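Local coordinates for archaeal Sm-like protein AF-Sm2 (Archaeoglobus fulgidus, PDB 1LJO) that probably binds RNA as a hexameric ring of Sm-fold subunits, although its precise cellular role is not established, at residues A[21-26]-A[66-71]. Residues are numbered along the deposited sequence; the frame is centred on the assembly and turned at random.
Sequences EMKGEE and GNNVVL
Glu21 and Leu71 form a hydrogen-bonded antiparallel pair between strands 17-22 and 69-74, and the backbone carries most of the polar contact. Glu21 N donates to Leu71 O over 2.9 Å. Glu21 O receives two N-H groups, a short bond from Val70 N (2.7 Å) and a weak one from Leu71 N (3.3 Å). Two successive residues facing one define a classic beta bulge, and Val70 has the backbone that goes with it (psi -53°). Beyond the bulge Met22 and Val69 make a non-hydrogen-bonded pair, and Lys23 N closes on Asn68 O at 2.8 Å, almost straight (172° at the hydrogen).

Van der Waals contacts flank these bonds. The Met22 side chain, bent at chi2 and chi3, doubles back so that SD makes an apolar contact 3.7 Å from Val69 CG2 and CE reaches the Asn68 carbonyl. Val70 CG2 packs against the start of the type I turn from Met22 to Glu25, 3.4 Å from Lys23 N.

Among the polar side chains, Lys23 crosses over Asn68, with CE 3.2 Å from Asn68 OD1. The ammonium NZ, however, bonds Asn68 OD1 of a second subunit, while Asn68 ND2 donates to Val69 O and Asn67 O of a third. A cadmium ion lies about 4 Å from the Lys23 side chain.

Main-chain groups thus serve two roles, closing the bulge within the subunit and, through Leu71, carrying the sheet into the next. Lys23 NZ and the Asn67 and Asn68 side-chain amides hydrogen-bond to neighbouring subunits, so the turn and the 3-10 segment at the end of this strand pair form part of the interface between subunits.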
ATOM      1  N   GLU A  21     -15.639   2.763   0.841  1.00 10.98           N
ATOM      2  CA  GLU A  21     -14.796   3.201   1.945  1.00 18.04           C
ATOM      3  C   GLU A  21     -13.364   3.178   1.419  1.00 16.71           C
ATOM      4  O   GLU A  21     -12.898   2.149   0.927  1.00 13.57           O
ATOM      5  CB  GLU A  21     -14.931   2.266   3.146  1.00 21.82           C
ATOM      6  CG  GLU A  21     -13.924   2.560   4.245  1.00 29.30           C
ATOM      7  CD  GLU A  21     -14.193   1.774   5.509  1.00 33.96           C
ATOM      8  OE1 GLU A  21     -14.364   0.540   5.418  1.00 36.33           O
ATOM      9  OE2 GLU A  21     -14.229   2.394   6.594  1.00 38.97           O
ATOM     10  N   MET A  22     -12.683   4.318   1.509  1.00 15.57           N
ATOM     11  CA  MET A  22     -11.308   4.438   1.033  1.00 16.49           C
ATOM     12  C   MET A  22     -10.333   4.446   2.197  1.00 18.10           C
ATOM     13  O   MET A  22     -10.640   4.959   3.275  1.00 19.18           O
ATOM     14  CB  MET A  22     -11.120   5.731   0.231  1.00 15.35           C
ATOM     15  CG  MET A  22     -11.993   5.867  -1.000  1.00 14.61           C
ATOM     16  SD  MET A  22     -11.652   4.610  -2.252  1.00 14.83           S
ATOM     17  CE  MET A  22     -10.056   5.159  -2.872  1.00 12.83           C
ATOM     18  N   LYS A  23      -9.149   3.897   1.965  1.00 17.43           N
ATOM     19  CA  LYS A  23      -8.122   3.835   2.994  1.00 24.78           C
ATOM     20  C   LYS A  23      -7.679   5.229   3.440  1.00 30.60           C
ATOM     21  O   LYS A  23      -7.529   5.486   4.636  1.00 36.89           O
ATOM     22  CB  LYS A  23      -6.927   3.031   2.477  1.00 25.61           C
ATOM     23  CG  LYS A  23      -5.840   2.785   3.500  1.00 29.18           C
ATOM     24  CD  LYS A  23      -4.920   1.657   3.054  1.00 30.69           C
ATOM     25  CE  LYS A  23      -4.296   1.937   1.695  1.00 31.48           C
ATOM     26  NZ  LYS A  23      -3.502   0.782   1.195  1.00 29.40           N
ATOM     27  N   GLY A  24      -7.482   6.131   2.483  1.00 34.18           N
ATOM     28  CA  GLY A  24      -7.063   7.483   2.818  1.00 42.56           C
ATOM     29  C   GLY A  24      -8.212   8.474   2.918  1.00 47.45           C
ATOM     30  O   GLY A  24      -8.065   9.645   2.558  1.00 47.89           O
ATOM     31  N   GLU A  25      -9.354   8.004   3.413  1.00 48.95           N
ATOM     32  CA  GLU A  25     -10.543   8.841   3.565  1.00 49.42           C
ATOM     33  C   GLU A  25     -11.335   8.425   4.804  1.00 48.97           C
ATOM     34  O   GLU A  25     -11.582   7.240   5.022  1.00 49.84           O
ATOM     35  CB  GLU A  25     -11.423   8.723   2.318  1.00 51.57           C
ATOM     36  CG  GLU A  25     -11.529  10.000   1.496  1.00 54.39           C
ATOM     37  CD  GLU A  25     -12.604  10.940   2.010  1.00 55.59           C
ATOM     38  OE1 GLU A  25     -13.795  10.572   1.935  1.00 56.74           O
ATOM     39  OE2 GLU A  25     -12.261  12.042   2.491  1.00 56.01           O
ATOM     40  N   GLU A  26     -11.735   9.400   5.615  1.00 47.72           N
ATOM     41  CA  GLU A  26     -12.491   9.114   6.831  1.00 45.76           C
ATOM     42  C   GLU A  26     -14.001   9.021   6.594  1.00 42.11           C
ATOM     43  O   GLU A  26     -14.720   8.377   7.358  1.00 41.70           O
ATOM     44  CB  GLU A  26     -12.178  10.174   7.894  1.00 50.25           C
ATOM     45  CG  GLU A  26     -12.237  11.607   7.391  1.00 54.51           C
ATOM     46  CD  GLU A  26     -11.540  12.581   8.325  1.00 57.55           C
ATOM     47  OE1 GLU A  26     -10.326  12.406   8.568  1.00 58.81           O
ATOM     48  OE2 GLU A  26     -12.200  13.523   8.815  1.00 59.03           O
ATOM     49  N   GLY A  66      -7.990   2.267  -7.246  1.00  9.02           N
ATOM     50  CA  GLY A  66      -8.257   0.909  -6.801  1.00  9.34           C
ATOM     51  C   GLY A  66      -7.492   0.350  -5.612  1.00 11.68           C
ATOM     52  O   GLY A  66      -8.090  -0.277  -4.735  1.00 13.98           O
ATOM     53  N   ASN A  67      -6.183   0.557  -5.546  1.00 12.26           N
ATOM     54  CA  ASN A  67      -5.461  -0.016  -4.419  1.00 17.65           C
ATOM     55  C   ASN A  67      -5.754   0.687  -3.100  1.00 14.32           C
ATOM     56  O   ASN A  67      -5.299   0.242  -2.055  1.00 14.19           O
ATOM     57  CB  ASN A  67      -3.952  -0.053  -4.673  1.00 24.07           C
ATOM     58  CG  ASN A  67      -3.356   1.311  -4.832  1.00 26.78           C
ATOM     59  OD1 ASN A  67      -3.550   1.969  -5.851  1.00 32.41           O
ATOM     60  ND2 ASN A  67      -2.623   1.754  -3.816  1.00 30.24           N
ATOM     61  N   ASN A  68      -6.508   1.780  -3.142  1.00 12.47           N
ATOM     62  CA  ASN A  68      -6.861   2.477  -1.906  1.00 12.98           C
ATOM     63  C   ASN A  68      -8.331   2.295  -1.546  1.00 14.35           C
ATOM     64  O   ASN A  68      -8.842   2.874  -0.574  1.00 12.18           O
ATOM     65  CB  ASN A  68      -6.472   3.953  -1.990  1.00 12.57           C
ATOM     66  CG  ASN A  68      -4.967   4.137  -1.894  1.00 14.23           C
ATOM     67  OD1 ASN A  68      -4.319   3.505  -1.062  1.00 14.44           O
ATOM     68  ND2 ASN A  68      -4.407   4.986  -2.741  1.00 12.25           N
ATOM     69  N   VAL A  69      -9.005   1.464  -2.334  1.00 11.13           N
ATOM     70  CA  VAL A  69     -10.402   1.135  -2.071  1.00 12.90           C
ATOM     71  C   VAL A  69     -10.349   0.063  -0.990  1.00 12.03           C
ATOM     72  O   VAL A  69      -9.544  -0.865  -1.076  1.00 13.49           O
ATOM     73  CB  VAL A  69     -11.098   0.519  -3.309  1.00 12.99           C
ATOM     74  CG1 VAL A  69     -12.437  -0.089  -2.901  1.00 10.85           C
ATOM     75  CG2 VAL A  69     -11.319   1.588  -4.374  1.00 13.91           C
ATOM     76  N   VAL A  70     -11.181   0.195   0.035  1.00 10.26           N
ATOM     77  CA  VAL A  70     -11.207  -0.799   1.103  1.00  9.03           C
ATOM     78  C   VAL A  70     -12.414  -1.717   0.957  1.00 10.37           C
ATOM     79  O   VAL A  70     -12.283  -2.944   0.906  1.00 13.74           O
ATOM     80  CB  VAL A  70     -11.262  -0.131   2.504  1.00 12.59           C
ATOM     81  CG1 VAL A  70     -11.421  -1.200   3.590  1.00 11.93           C
ATOM     82  CG2 VAL A  70      -9.985   0.679   2.743  1.00 12.95           C
ATOM     83  N   LEU A  71     -13.589  -1.111   0.856  1.00 10.76           N
ATOM     84  CA  LEU A  71     -14.830  -1.862   0.759  1.00 14.37           C
ATOM     85  C   LEU A  71     -15.822  -1.188  -0.186  1.00 13.59           C
ATOM     86  O   LEU A  71     -15.919   0.038  -0.221  1.00 14.87           O
ATOM     87  CB  LEU A  71     -15.430  -1.995   2.170  1.00 15.71           C
ATOM     88  CG  LEU A  71     -16.768  -2.698   2.425  1.00 19.18           C
ATOM     89  CD1 LEU A  71     -16.921  -2.958   3.931  1.00 18.54           C
ATOM     90  CD2 LEU A  71     -17.916  -1.841   1.921  1.00 19.07           C
TER